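Side-chain contacts in DUF5618 domain-containing protein (Dyadobacter fermentans, PDB 3MFN), which is of unknown function but folds as a compact helical bundle and forms a two-chain assembly: residues 80-85 against 91-96; 72-77 against 119-124; 40-45 against 141-146. All blocks are in the same frame, centred on the assembly; numbering follows the deposited sequence. Where two conformers were deposited one is given.

Interaction 1 of 3, residues 80-85 against 91-96; sequences ALDHYF and GRKDVD
A salt bridge between Asp82 and Lys93, lying at the protein surface, ties the last turn of helix 63-85 to the loop that leads into helix 95-103. It illustrates how little is needed to join a helix to a nearby loop: one charged pair carries the contact, which buries 95 Å² in all, and the closest pair of CA atoms, those of Asp82 and Lys93, is still 9.4 Å apart. The gap is spanned chiefly by the lysine. Its chain is extended beyond CG, and the first torsion (chi1 -56°) sets CG anti to the carbonyl carbon, aiming the chain at the helix. The two side chains come from opposite directions. Lys93 NZ lies 2.9 Å from Asp82 OD1, whereas Asp82 OD2 stays 4.1 Å from Lys93 NZ, an uneven approach in which one carboxylate oxygen takes the ammonium group. The hydrogen bond within the pair is weak, and the methylene Lys93 CD also rests 3.4 Å from Asp82 OD1. Both polar ends have stronger partners nearby: Asp82 OD1 is hydrogen-bonded to the hydroxyl of Tyr98, and Lys93 NZ to the carbonyl oxygen of Gly86, so the bridge belongs to a small polar network. Replacing Asp82 by alanine is likely to leave the ammonium group of Lys93 without its anionic mate and the Tyr98 hydroxyl without the carboxylate oxygen it meets. Just beyond Lys93, Asp94 is the N-cap of helix 95-103, its OD1 accepting from the backbone N of Trp97. Around the bridge, Phe85 packs on Trp97, Asn101 and Leu102 of helix 95-103, while Leu81 reaches Phe113 of helix 107-126 and Ile145 and Val149 of helix 132-153.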
ATOM      1  N   ALA A  80      -0.530  16.676 -13.560  1.00 20.33           N
ATOM      2  CA  ALA A  80       0.735  16.714 -14.279  1.00 21.39           C
ATOM      3  C   ALA A  80       0.673  15.798 -15.496  1.00 21.48           C
ATOM      4  O   ALA A  80       1.015  16.232 -16.580  1.00 20.27           O
ATOM      5  CB  ALA A  80       1.940  16.340 -13.360  1.00 20.04           C
ATOM      6  N   LEU A  81       0.208  14.553 -15.327  1.00 21.80           N
ATOM      7  CA  LEU A  81       0.121  13.621 -16.454  1.00 21.55           C
ATOM      8  C   LEU A  81      -0.800  14.079 -17.591  1.00 22.66           C
ATOM      9  O   LEU A  81      -0.455  13.926 -18.771  1.00 23.70           O
ATOM     10  CB  LEU A  81      -0.223  12.194 -16.000  1.00 21.49           C
ATOM     11  CG  LEU A  81       0.826  11.513 -15.069  1.00 21.35           C
ATOM     12  CD1 LEU A  81       0.358  10.172 -14.557  1.00 21.23           C
ATOM     13  CD2 LEU A  81       2.193  11.344 -15.767  1.00 16.27           C
ATOM     14  N   ASP A  82      -1.943  14.655 -17.248  1.00 23.62           N
ATOM     15  CA  ASP A  82      -2.922  15.096 -18.236  1.00 23.76           C
ATOM     16  C   ASP A  82      -2.339  16.213 -19.061  1.00 24.80           C
ATOM     17  O   ASP A  82      -2.608  16.314 -20.272  1.00 24.96           O
ATOM     18  CB  ASP A  82      -4.195  15.609 -17.561  1.00 24.16           C
ATOM     19  CG  ASP A  82      -5.045  14.485 -17.020  1.00 23.24           C
ATOM     20  OD1 ASP A  82      -4.864  13.374 -17.511  1.00 21.56           O
ATOM     21  OD2 ASP A  82      -5.874  14.696 -16.106  1.00 25.82           O
ATOM     22  N   HIS A  83      -1.552  17.059 -18.402  1.00 24.07           N
ATOM     23  CA  HIS A  83      -0.933  18.158 -19.089  0.60 25.02           C
ATOM     24  C   HIS A  83       0.158  17.666 -20.027  1.00 24.81           C
ATOM     25  O   HIS A  83       0.301  18.186 -21.084  1.00 25.84           O
ATOM     26  CB  HIS A  83      -0.371  19.253 -18.166  0.60 25.23           C
ATOM     27  CG  HIS A  83       0.162  20.432 -18.931  0.60 25.94           C
ATOM     28  ND1 HIS A  83      -0.605  21.539 -19.226  0.60 28.17           N
ATOM     29  CD2 HIS A  83       1.372  20.655 -19.497  0.60 27.01           C
ATOM     30  CE1 HIS A  83       0.107  22.393 -19.940  0.60 27.48           C
ATOM     31  NE2 HIS A  83       1.316  21.886 -20.107  0.60 26.85           N
ATOM     32  N   TYR A  84       0.897  16.622 -19.658  1.00 25.58           N
ATOM     33  CA  TYR A  84       1.968  16.109 -20.525  1.00 26.04           C
ATOM     34  C   TYR A  84       1.440  15.286 -21.730  1.00 27.30           C
ATOM     35  O   TYR A  84       1.925  15.422 -22.863  1.00 25.43           O
ATOM     36  CB  TYR A  84       2.935  15.261 -19.693  1.00 26.23           C
ATOM     37  CG  TYR A  84       4.109  14.682 -20.463  1.00 26.95           C
ATOM     38  CD1 TYR A  84       4.945  15.500 -21.185  1.00 29.05           C
ATOM     39  CD2 TYR A  84       4.400  13.325 -20.434  1.00 28.19           C
ATOM     40  CE1 TYR A  84       6.058  14.969 -21.924  1.00 30.17           C
ATOM     41  CE2 TYR A  84       5.500  12.787 -21.155  1.00 31.26           C
ATOM     42  CZ  TYR A  84       6.312  13.620 -21.896  1.00 31.09           C
ATOM     43  OH  TYR A  84       7.381  13.117 -22.597  1.00 34.87           O
ATOM     44  N   PHE A  85       0.476  14.397 -21.466  1.00 28.30           N
ATOM     45  CA  PHE A  85       0.005  13.431 -22.468  1.00 29.62           C
ATOM     46  C   PHE A  85      -1.179  13.980 -23.285  1.00 30.66           C
ATOM     47  O   PHE A  85      -1.533  13.459 -24.357  1.00 30.10           O
ATOM     48  CB  PHE A  85      -0.408  12.116 -21.786  1.00 30.27           C
ATOM     49  CG  PHE A  85       0.754  11.294 -21.261  1.00 30.47           C
ATOM     50  CD1 PHE A  85       1.805  10.945 -22.073  1.00 34.33           C
ATOM     51  CD2 PHE A  85       0.743  10.821 -19.979  1.00 31.49           C
ATOM     52  CE1 PHE A  85       2.834  10.175 -21.596  1.00 33.44           C
ATOM     53  CE2 PHE A  85       1.746  10.055 -19.513  1.00 32.88           C
ATOM     54  CZ  PHE A  85       2.806   9.749 -20.309  1.00 33.45           C
ATOM     55  N   GLY A  91     -14.366   9.294 -24.791  1.00 31.49           N
ATOM     56  CA  GLY A  91     -14.746   8.815 -23.471  1.00 30.59           C
ATOM     57  C   GLY A  91     -13.922   9.495 -22.388  1.00 30.01           C
ATOM     58  O   GLY A  91     -13.461  10.602 -22.582  1.00 28.85           O
ATOM     59  N   ARG A  92     -13.767   8.839 -21.241  1.00 29.13           N
ATOM     60  CA  ARG A  92     -13.033   9.386 -20.124  1.00 28.88           C
ATOM     61  C   ARG A  92     -11.779   8.538 -19.909  1.00 28.46           C
ATOM     62  O   ARG A  92     -11.786   7.353 -20.115  1.00 26.32           O
ATOM     63  CB  ARG A  92     -13.875   9.316 -18.843  1.00 29.58           C
ATOM     64  CG  ARG A  92     -15.225  10.106 -18.909  1.00 30.14           C
ATOM     65  CD  ARG A  92     -15.922  10.022 -17.560  1.00 29.53           C
ATOM     66  NE  ARG A  92     -17.164  10.783 -17.496  1.00 27.22           N
ATOM     67  CZ  ARG A  92     -17.250  12.080 -17.163  1.00 28.24           C
ATOM     68  NH1 ARG A  92     -18.449  12.670 -17.133  1.00 27.85           N
ATOM     69  NH2 ARG A  92     -16.167  12.828 -16.882  1.00 24.61           N
ATOM     70  N   LYS A  93     -10.753   9.170 -19.363  1.00 29.40           N
ATOM     71  CA  LYS A  93      -9.532   8.517 -18.942  1.00 29.34           C
ATOM     72  C   LYS A  93      -9.788   7.648 -17.729  1.00 30.24           C
ATOM     73  O   LYS A  93     -10.755   7.849 -16.975  1.00 30.64           O
ATOM     74  CB  LYS A  93      -8.477   9.557 -18.605  1.00 29.41           C
ATOM     75  CG  LYS A  93      -8.166  10.528 -19.695  1.00 31.40           C
ATOM     76  CD  LYS A  93      -7.211  11.637 -19.254  1.00 34.90           C
ATOM     77  CE  LYS A  93      -6.771  12.486 -20.421  1.00 36.00           C
ATOM     78  NZ  LYS A  93      -6.209  13.829 -20.077  1.00 37.62           N
ATOM     79  N   ASP A  94      -8.951   6.640 -17.578  1.00 30.25           N
ATOM     80  CA  ASP A  94      -8.933   5.844 -16.368  1.00 31.32           C
ATOM     81  C   ASP A  94      -7.509   5.383 -16.212  1.00 29.40           C
ATOM     82  O   ASP A  94      -6.645   5.812 -16.962  1.00 27.62           O
ATOM     83  CB  ASP A  94      -9.875   4.638 -16.479  1.00 32.80           C
ATOM     84  CG  ASP A  94      -9.533   3.739 -17.646  1.00 36.87           C
ATOM     85  OD1 ASP A  94      -8.407   3.803 -18.208  1.00 36.17           O
ATOM     86  OD2 ASP A  94     -10.444   2.991 -18.037  1.00 47.47           O
ATOM     87  N   VAL A  95      -7.279   4.500 -15.262  1.00 28.79           N
ATOM     88  CA  VAL A  95      -5.940   4.105 -14.911  1.00 28.82           C
ATOM     89  C   VAL A  95      -5.240   3.472 -16.089  1.00 27.81           C
ATOM     90  O   VAL A  95      -4.058   3.691 -16.251  1.00 28.35           O
ATOM     91  CB  VAL A  95      -5.886   3.153 -13.706  1.00 28.49           C
ATOM     92  CG1 VAL A  95      -6.496   1.773 -14.055  1.00 30.39           C
ATOM     93  CG2 VAL A  95      -4.399   2.985 -13.243  1.00 27.95           C
ATOM     94  N   ASP A  96      -5.957   2.712 -16.906  1.00 27.32           N
ATOM     95  CA  ASP A  96      -5.336   2.045 -18.064  1.00 28.89           C
ATOM     96  C   ASP A  96      -4.806   3.047 -19.111  1.00 27.42           C
ATOM     97  O   ASP A  96      -3.793   2.801 -19.723  1.00 27.11           O
ATOM     98  CB  ASP A  96      -6.311   1.021 -18.700  1.00 30.27           C
ATOM     99  CG  ASP A  96      -6.641  -0.109 -17.722  1.00 35.19           C
ATOM    100  OD1 ASP A  96      -5.697  -0.624 -17.084  1.00 41.05           O
ATOM    101  OD2 ASP A  96      -7.830  -0.436 -17.547  1.00 41.95           O
TER

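Interaction 2 of 3, residues 72-77 against 119-124; sequences TAYSGV and QLHLVM
Helices 72-77 and 119-124 run nearly antiparallel, at 152° with their axes 8.6 Å apart, and come closest where the CA atoms of Tyr74 and Leu120 are 5.8 Å from each other. Two neighbouring residues of the second helix share the work. Leu120 places its CD2 methyl 3.9 Å from Ala73 CB, and its own CB meets Tyr74 CB. His121 instead covers the tyrosine ring: His121 CB sits 3.7 Å from the centroid of the Tyr74 ring, almost on the ring normal, a CH-pi contact over the centre of the face. The imidazole continues past that point toward one side of the phenol ring, His121 ND1 lying 3.8 Å from Tyr74 CE2. With the ring planes at 36°, the aromatic pair is oblique. Tyr74 has CG anti to its nitrogen (chi1 -174°), which carries the ring across to helix 119-124 and against Phe113, Val116 and Tyr117 of the same longer helix. Small alanine and bulky leucine meeting next to a ring laid under a histidine methylene make this the close antiparallel packing found in the core of a helical bundle.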
ATOM      1  N   THR A  72      -6.772  13.923  -3.378  1.00 15.06           N
ATOM      2  CA  THR A  72      -6.137  15.154  -3.744  1.00 15.97           C
ATOM      3  C   THR A  72      -4.695  14.921  -4.270  1.00 16.88           C
ATOM      4  O   THR A  72      -4.307  15.459  -5.375  1.00 17.30           O
ATOM      5  CB  THR A  72      -6.134  16.131  -2.551  1.00 17.04           C
ATOM      6  OG1 THR A  72      -7.464  16.345  -2.147  1.00 17.58           O
ATOM      7  CG2 THR A  72      -5.539  17.513  -2.917  1.00 16.42           C
ATOM      8  N   ALA A  73      -3.902  14.156  -3.516  1.00 16.62           N
ATOM      9  CA  ALA A  73      -2.539  13.814  -3.979  1.00 15.99           C
ATOM     10  C   ALA A  73      -2.541  13.093  -5.324  1.00 16.15           C
ATOM     11  O   ALA A  73      -1.806  13.468  -6.222  1.00 17.40           O
ATOM     12  CB  ALA A  73      -1.786  12.973  -2.933  1.00 16.15           C
ATOM     13  N   TYR A  74      -3.362  12.065  -5.472  1.00 16.48           N
ATOM     14  CA  TYR A  74      -3.512  11.356  -6.700  1.00 15.66           C
ATOM     15  C   TYR A  74      -3.986  12.250  -7.858  1.00 17.88           C
ATOM     16  O   TYR A  74      -3.414  12.156  -8.960  1.00 15.82           O
ATOM     17  CB  TYR A  74      -4.465  10.193  -6.554  1.00 17.02           C
ATOM     18  CG  TYR A  74      -4.556   9.314  -7.799  1.00 15.13           C
ATOM     19  CD1 TYR A  74      -3.457   8.591  -8.224  1.00 17.67           C
ATOM     20  CD2 TYR A  74      -5.745   9.200  -8.527  1.00 17.32           C
ATOM     21  CE1 TYR A  74      -3.531   7.788  -9.329  1.00 15.55           C
ATOM     22  CE2 TYR A  74      -5.840   8.364  -9.615  1.00 21.97           C
ATOM     23  CZ  TYR A  74      -4.718   7.682 -10.015  1.00 19.35           C
ATOM     24  OH  TYR A  74      -4.769   6.914 -11.105  1.00 25.05           O
ATOM     25  N   SER A  75      -4.946  13.142  -7.615  1.00 16.99           N
ATOM     26  CA  SER A  75      -5.453  14.073  -8.634  1.00 17.40           C
ATOM     27  C   SER A  75      -4.315  15.025  -9.057  1.00 18.94           C
ATOM     28  O   SER A  75      -4.228  15.438 -10.220  1.00 18.83           O
ATOM     29  CB  SER A  75      -6.648  14.862  -8.068  1.00 17.60           C
ATOM     30  OG  SER A  75      -7.723  13.963  -7.801  1.00 18.59           O
ATOM     31  N   GLY A  76      -3.426  15.343  -8.122  1.00 18.83           N
ATOM     32  CA  GLY A  76      -2.229  16.128  -8.453  1.00 18.92           C
ATOM     33  C   GLY A  76      -1.367  15.469  -9.497  1.00 18.91           C
ATOM     34  O   GLY A  76      -0.975  16.075 -10.503  1.00 18.45           O
ATOM     35  N   VAL A  77      -1.040  14.197  -9.250  1.00 19.11           N
ATOM     36  CA  VAL A  77      -0.275  13.411 -10.168  1.00 17.53           C
ATOM     37  C   VAL A  77      -0.978  13.361 -11.530  1.00 18.09           C
ATOM     38  O   VAL A  77      -0.331  13.572 -12.587  1.00 18.27           O
ATOM     39  CB  VAL A  77      -0.035  11.973  -9.625  1.00 17.11           C
ATOM     40  CG1 VAL A  77       0.713  11.077 -10.698  1.00 16.39           C
ATOM     41  CG2 VAL A  77       0.654  12.024  -8.321  1.00 14.89           C
ATOM     42  N   GLN A 119      -1.248   3.065  -3.727  1.00 16.45           N
ATOM     43  CA  GLN A 119      -1.148   3.657  -2.420  1.00 17.64           C
ATOM     44  C   GLN A 119      -2.036   4.851  -2.208  1.00 17.84           C
ATOM     45  O   GLN A 119      -2.584   5.030  -1.104  1.00 17.67           O
ATOM     46  CB  GLN A 119       0.307   4.036  -2.100  1.00 17.65           C
ATOM     47  CG  GLN A 119       1.330   2.836  -1.967  1.00 17.45           C
ATOM     48  CD  GLN A 119       0.827   1.713  -1.141  1.00 16.22           C
ATOM     49  OE1 GLN A 119       0.164   1.938  -0.141  1.00 17.31           O
ATOM     50  NE2 GLN A 119       1.073   0.458  -1.588  1.00 16.80           N
ATOM     51  N   LEU A 120      -2.112   5.728  -3.213  1.00 17.37           N
ATOM     52  CA  LEU A 120      -2.864   6.969  -3.033  1.00 18.09           C
ATOM     53  C   LEU A 120      -4.299   6.835  -3.471  1.00 18.18           C
ATOM     54  O   LEU A 120      -5.217   7.326  -2.793  1.00 15.98           O
ATOM     55  CB  LEU A 120      -2.199   8.136  -3.729  1.00 18.17           C
ATOM     56  CG  LEU A 120      -0.980   8.900  -3.198  1.00 23.18           C
ATOM     57  CD1 LEU A 120      -0.002   8.148  -2.303  1.00 23.78           C
ATOM     58  CD2 LEU A 120      -0.259   9.643  -4.332  1.00 22.91           C
ATOM     59  N   HIS A 121      -4.532   6.189  -4.607  1.00 19.58           N
ATOM     60  CA  HIS A 121      -5.874   6.039  -5.112  1.00 19.87           C
ATOM     61  C   HIS A 121      -6.650   4.900  -4.414  1.00 20.00           C
ATOM     62  O   HIS A 121      -7.801   5.078  -4.018  1.00 21.30           O
ATOM     63  CB  HIS A 121      -5.890   5.839  -6.633  1.00 20.61           C
ATOM     64  CG  HIS A 121      -7.263   5.609  -7.178  1.00 24.36           C
ATOM     65  ND1 HIS A 121      -8.233   6.611  -7.194  1.00 26.52           N
ATOM     66  CD2 HIS A 121      -7.870   4.481  -7.660  1.00 29.75           C
ATOM     67  CE1 HIS A 121      -9.362   6.107  -7.695  1.00 32.09           C
ATOM     68  NE2 HIS A 121      -9.181   4.811  -7.952  1.00 30.68           N
ATOM     69  N   LEU A 122      -6.059   3.708  -4.274  1.00 19.55           N
ATOM     70  CA  LEU A 122      -6.812   2.580  -3.684  1.00 18.04           C
ATOM     71  C   LEU A 122      -6.758   2.562  -2.167  1.00 17.54           C
ATOM     72  O   LEU A 122      -7.824   2.637  -1.503  1.00 16.25           O
ATOM     73  CB  LEU A 122      -6.372   1.244  -4.249  1.00 17.98           C
ATOM     74  CG  LEU A 122      -6.599   1.072  -5.782  1.00 21.55           C
ATOM     75  CD1 LEU A 122      -5.925  -0.267  -6.384  1.00 20.39           C
ATOM     76  CD2 LEU A 122      -8.148   1.198  -6.219  1.00 21.34           C
ATOM     77  N   VAL A 123      -5.555   2.470  -1.603  1.00 16.22           N
ATOM     78  CA  VAL A 123      -5.438   2.329  -0.155  1.00 15.58           C
ATOM     79  C   VAL A 123      -5.943   3.571   0.643  1.00 16.59           C
ATOM     80  O   VAL A 123      -6.698   3.438   1.643  1.00 14.56           O
ATOM     81  CB  VAL A 123      -3.964   1.967   0.244  1.00 16.09           C
ATOM     82  CG1 VAL A 123      -3.805   1.968   1.768  1.00 16.23           C
ATOM     83  CG2 VAL A 123      -3.542   0.554  -0.408  1.00 11.17           C
HETATM   84  N   MSE A 124      -5.486   4.739   0.239  1.00 16.19           N
HETATM   85  CA  MSE A 124      -5.893   6.002   0.920  1.00 16.82           C
HETATM   86  C   MSE A 124      -7.223   6.460   0.350  1.00 17.17           C
HETATM   87  O   MSE A 124      -8.213   6.487   1.049  1.00 18.19           O
HETATM   88  CB  MSE A 124      -4.850   7.101   0.673  1.00 15.54           C
HETATM   89  CG  MSE A 124      -3.567   6.844   1.376  1.00 19.30           C
HETATM   90 SE   MSE A 124      -2.307   8.230   0.962  0.70 20.72          SE
HETATM   91  CE  MSE A 124      -3.040   9.548   2.154  1.00 16.22           C
TER

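Interaction 3 of 3, residues 40-45 against 141-146; sequences RYLNNA and RAEIII
Leu42 reaches from helix 34-52 to helix 132-153 and divides its two methyl groups among three residues there. The helices are nearly antiparallel (168°), but their axes are 11.2 Å apart, and the leucine covers much of that interval. With chi1 at -169°, Leu42 has CG opposite the backbone nitrogen, and the second torsion then spreads the branches: CD1 turns to Ala142, its methyl 4.2 Å from Ala142 CB, while CD2 faces Glu143 and also approaches the end of Ile146, 4.3 Å from Ile146 CD1. Ile146 extends along its CG1 branch to bring that terminal methyl into position. Glu143 behaves differently. It was modelled in two conformers, and in the one described here its chain leaves the helix in an extended first step but bends at chi2 (81°), which folds the carboxylate back toward helix 34-52. In that conformer Glu143 OE1 stands 3.3 Å from Leu42 CD2, the two side chains passing at a slant, a contact less certain than the methyl packing. Alongside, Glu143 packs on Lys39. Leu42 also packs on Ala73, and Ala142 on Val77, both of helix 63-85. The chemistry is therefore apolar: no hydrogen bond joins the two segments, and the contact rests on methyl packing with a carboxylate at its margin.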
ATOM      1  N   ARG A  40       0.922  21.823  -5.788  1.00 22.27           N
ATOM      2  CA  ARG A  40      -0.028  22.414  -4.873  0.60 23.29           C
ATOM      3  C   ARG A  40      -1.013  21.355  -4.362  1.00 21.63           C
ATOM      4  O   ARG A  40      -1.343  21.359  -3.196  1.00 23.28           O
ATOM      5  CB  ARG A  40      -0.721  23.627  -5.486  0.60 23.47           C
ATOM      6  CG  ARG A  40       0.243  24.828  -5.754  0.60 29.11           C
ATOM      7  CD  ARG A  40       1.088  25.175  -4.522  0.60 35.20           C
ATOM      8  NE  ARG A  40       0.250  25.431  -3.342  0.60 37.53           N
ATOM      9  CZ  ARG A  40      -0.049  26.635  -2.859  0.60 38.10           C
ATOM     10  NH1 ARG A  40      -0.851  26.717  -1.801  0.60 38.03           N
ATOM     11  NH2 ARG A  40       0.437  27.747  -3.423  0.60 38.07           N
ATOM     12  N   TYR A  41      -1.444  20.435  -5.225  1.00 21.51           N
ATOM     13  CA  TYR A  41      -2.353  19.350  -4.822  1.00 20.57           C
ATOM     14  C   TYR A  41      -1.638  18.451  -3.809  1.00 19.44           C
ATOM     15  O   TYR A  41      -2.208  18.067  -2.778  1.00 16.76           O
ATOM     16  CB  TYR A  41      -2.798  18.490  -6.010  1.00 20.02           C
ATOM     17  CG  TYR A  41      -3.920  18.984  -6.882  1.00 21.80           C
ATOM     18  CD1 TYR A  41      -5.102  18.291  -6.956  1.00 20.77           C
ATOM     19  CD2 TYR A  41      -3.779  20.100  -7.709  1.00 27.34           C
ATOM     20  CE1 TYR A  41      -6.126  18.677  -7.773  1.00 19.58           C
ATOM     21  CE2 TYR A  41      -4.857  20.532  -8.586  1.00 26.32           C
ATOM     22  CZ  TYR A  41      -6.021  19.794  -8.587  1.00 20.64           C
ATOM     23  OH  TYR A  41      -7.099  20.070  -9.378  1.00 19.57           O
ATOM     24  N   LEU A  42      -0.407  18.078  -4.122  1.00 18.26           N
ATOM     25  CA  LEU A  42       0.360  17.206  -3.227  1.00 18.65           C
ATOM     26  C   LEU A  42       0.578  17.807  -1.861  1.00 18.90           C
ATOM     27  O   LEU A  42       0.381  17.134  -0.845  1.00 18.07           O
ATOM     28  CB  LEU A  42       1.688  16.816  -3.862  1.00 20.56           C
ATOM     29  CG  LEU A  42       2.529  15.720  -3.229  1.00 24.61           C
ATOM     30  CD1 LEU A  42       1.744  14.403  -2.977  1.00 26.16           C
ATOM     31  CD2 LEU A  42       3.788  15.440  -4.128  1.00 27.05           C
ATOM     32  N   ASN A  43       0.983  19.068  -1.817  1.00 17.60           N
ATOM     33  CA  ASN A  43       1.199  19.736  -0.546  1.00 18.75           C
ATOM     34  C   ASN A  43      -0.053  20.025   0.201  1.00 18.32           C
ATOM     35  O   ASN A  43      -0.079  19.936   1.467  1.00 17.84           O
ATOM     36  CB  ASN A  43       2.041  21.004  -0.744  1.00 19.48           C
ATOM     37  CG  ASN A  43       3.493  20.642  -1.138  1.00 24.12           C
ATOM     38  OD1 ASN A  43       4.056  19.675  -0.582  1.00 27.43           O
ATOM     39  ND2 ASN A  43       4.073  21.366  -2.089  1.00 27.91           N
ATOM     40  N   ASN A  44      -1.125  20.313  -0.533  1.00 17.62           N
ATOM     41  CA  ASN A  44      -2.426  20.423   0.133  0.60 18.18           C
ATOM     42  C   ASN A  44      -2.751  19.128   0.815  1.00 17.78           C
ATOM     43  O   ASN A  44      -3.206  19.127   1.930  1.00 18.06           O
ATOM     44  CB  ASN A  44      -3.573  20.757  -0.842  0.60 18.24           C
ATOM     45  CG  ASN A  44      -3.656  22.225  -1.205  0.60 19.38           C
ATOM     46  OD1 ASN A  44      -4.588  22.610  -1.888  0.60 26.24           O
ATOM     47  ND2 ASN A  44      -2.725  23.039  -0.760  0.60 16.42           N
ATOM     48  N   ALA A  45      -2.551  18.014   0.108  1.00 18.31           N
ATOM     49  CA  ALA A  45      -2.772  16.693   0.653  1.00 18.22           C
ATOM     50  C   ALA A  45      -1.963  16.435   1.933  1.00 19.17           C
ATOM     51  O   ALA A  45      -2.475  15.887   2.911  1.00 17.18           O
ATOM     52  CB  ALA A  45      -2.481  15.581  -0.395  1.00 17.70           C
ATOM     53  N   ARG A 141       6.754   8.728  -4.229  1.00 23.32           N
ATOM     54  CA  ARG A 141       6.541   8.163  -5.589  1.00 21.84           C
ATOM     55  C   ARG A 141       5.815   9.188  -6.476  1.00 21.80           C
ATOM     56  O   ARG A 141       6.188   9.394  -7.632  1.00 22.51           O
ATOM     57  CB  ARG A 141       5.742   6.876  -5.553  1.00 22.58           C
ATOM     58  CG  ARG A 141       6.344   5.788  -4.700  1.00 23.72           C
ATOM     59  CD  ARG A 141       7.564   5.178  -5.287  1.00 24.88           C
ATOM     60  NE  ARG A 141       8.035   4.145  -4.373  1.00 26.38           N
ATOM     61  CZ  ARG A 141       8.983   4.327  -3.456  1.00 28.16           C
ATOM     62  NH1 ARG A 141       9.548   5.521  -3.280  1.00 28.72           N
ATOM     63  NH2 ARG A 141       9.343   3.327  -2.681  1.00 25.79           N
ATOM     64  N   ALA A 142       4.839   9.864  -5.894  1.00 21.60           N
ATOM     65  CA  ALA A 142       4.063  10.935  -6.531  1.00 22.13           C
ATOM     66  C   ALA A 142       4.974  12.095  -6.943  1.00 22.93           C
ATOM     67  O   ALA A 142       4.874  12.545  -8.054  1.00 22.67           O
ATOM     68  CB  ALA A 142       3.010  11.436  -5.605  1.00 21.62           C
ATOM     69  N   GLU A 143       5.875  12.571  -6.075  1.00 24.09           N
ATOM     70  CA  GLU A 143       6.794  13.627  -6.465  0.60 24.62           C
ATOM     71  C   GLU A 143       7.749  13.157  -7.564  1.00 24.26           C
ATOM     72  O   GLU A 143       8.156  13.925  -8.410  1.00 24.39           O
ATOM     73  CB  GLU A 143       7.583  14.150  -5.254  0.60 25.72           C
ATOM     74  CG  GLU A 143       8.505  15.310  -5.572  0.60 27.29           C
ATOM     75  CD  GLU A 143       7.778  16.677  -5.629  0.60 31.57           C
ATOM     76  OE1 GLU A 143       6.564  16.758  -5.313  0.60 33.67           O
ATOM     77  OE2 GLU A 143       8.455  17.690  -5.928  0.60 33.00           O
ATOM     78  N   ILE A 144       8.093  11.867  -7.560  1.00 24.82           N
ATOM     79  CA  ILE A 144       8.908  11.303  -8.620  1.00 23.80           C
ATOM     80  C   ILE A 144       8.239  11.441  -9.963  1.00 23.34           C
ATOM     81  O   ILE A 144       8.871  11.815 -10.962  1.00 23.56           O
ATOM     82  CB  ILE A 144       9.305   9.822  -8.371  1.00 24.72           C
ATOM     83  CG1 ILE A 144      10.420   9.721  -7.325  1.00 26.69           C
ATOM     84  CG2 ILE A 144       9.835   9.191  -9.659  1.00 22.95           C
ATOM     85  CD1 ILE A 144      10.686   8.230  -6.839  1.00 29.44           C
ATOM     86  N   ILE A 145       6.953  11.168  -9.996  1.00 23.53           N
ATOM     87  CA  ILE A 145       6.200  11.248 -11.242  1.00 23.77           C
ATOM     88  C   ILE A 145       6.052  12.700 -11.680  1.00 23.16           C
ATOM     89  O   ILE A 145       6.158  13.020 -12.861  1.00 22.85           O
ATOM     90  CB  ILE A 145       4.761  10.644 -11.122  1.00 23.91           C
ATOM     91  CG1 ILE A 145       4.810   9.146 -10.819  1.00 24.19           C
ATOM     92  CG2 ILE A 145       4.002  10.893 -12.419  1.00 24.20           C
ATOM     93  CD1 ILE A 145       5.566   8.319 -11.905  1.00 21.37           C
ATOM     94  N   ILE A 146       5.804  13.600 -10.736  1.00 23.41           N
ATOM     95  CA  ILE A 146       5.646  15.009 -11.122  1.00 22.28           C
ATOM     96  C   ILE A 146       6.976  15.552 -11.651  1.00 22.69           C
ATOM     97  O   ILE A 146       6.980  16.279 -12.639  1.00 21.73           O
ATOM     98  CB  ILE A 146       5.105  15.859  -9.992  1.00 23.37           C
ATOM     99  CG1 ILE A 146       3.676  15.409  -9.676  1.00 22.24           C
ATOM    100  CG2 ILE A 146       5.219  17.341 -10.411  1.00 20.71           C
ATOM    101  CD1 ILE A 146       3.051  15.868  -8.376  1.00 24.39           C
TER

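How the interactions relate
Helix 63-85 is shared by interactions 1 and 2, whose centres lie 14 Å apart, and it also touches both helices of interaction 3. Interaction 3 joins the first and last long helices, enclosing the sequence of interaction 2, which in turn encloses interaction 1, so successively shorter spans of chain are closed. Interactions 2 and 3 are 9 Å apart and meet directly: Gly76 CA packs 3.4 Å from Tyr41 CB, and Ala73 CB lies close to Ala45 CB. Interaction 1, 16 Å from interaction 3, reaches it where Ala80 CB lies 4.2 Å from Ile146 CG1. Together they connect a buried core to a polar surface tie within one helical bundle.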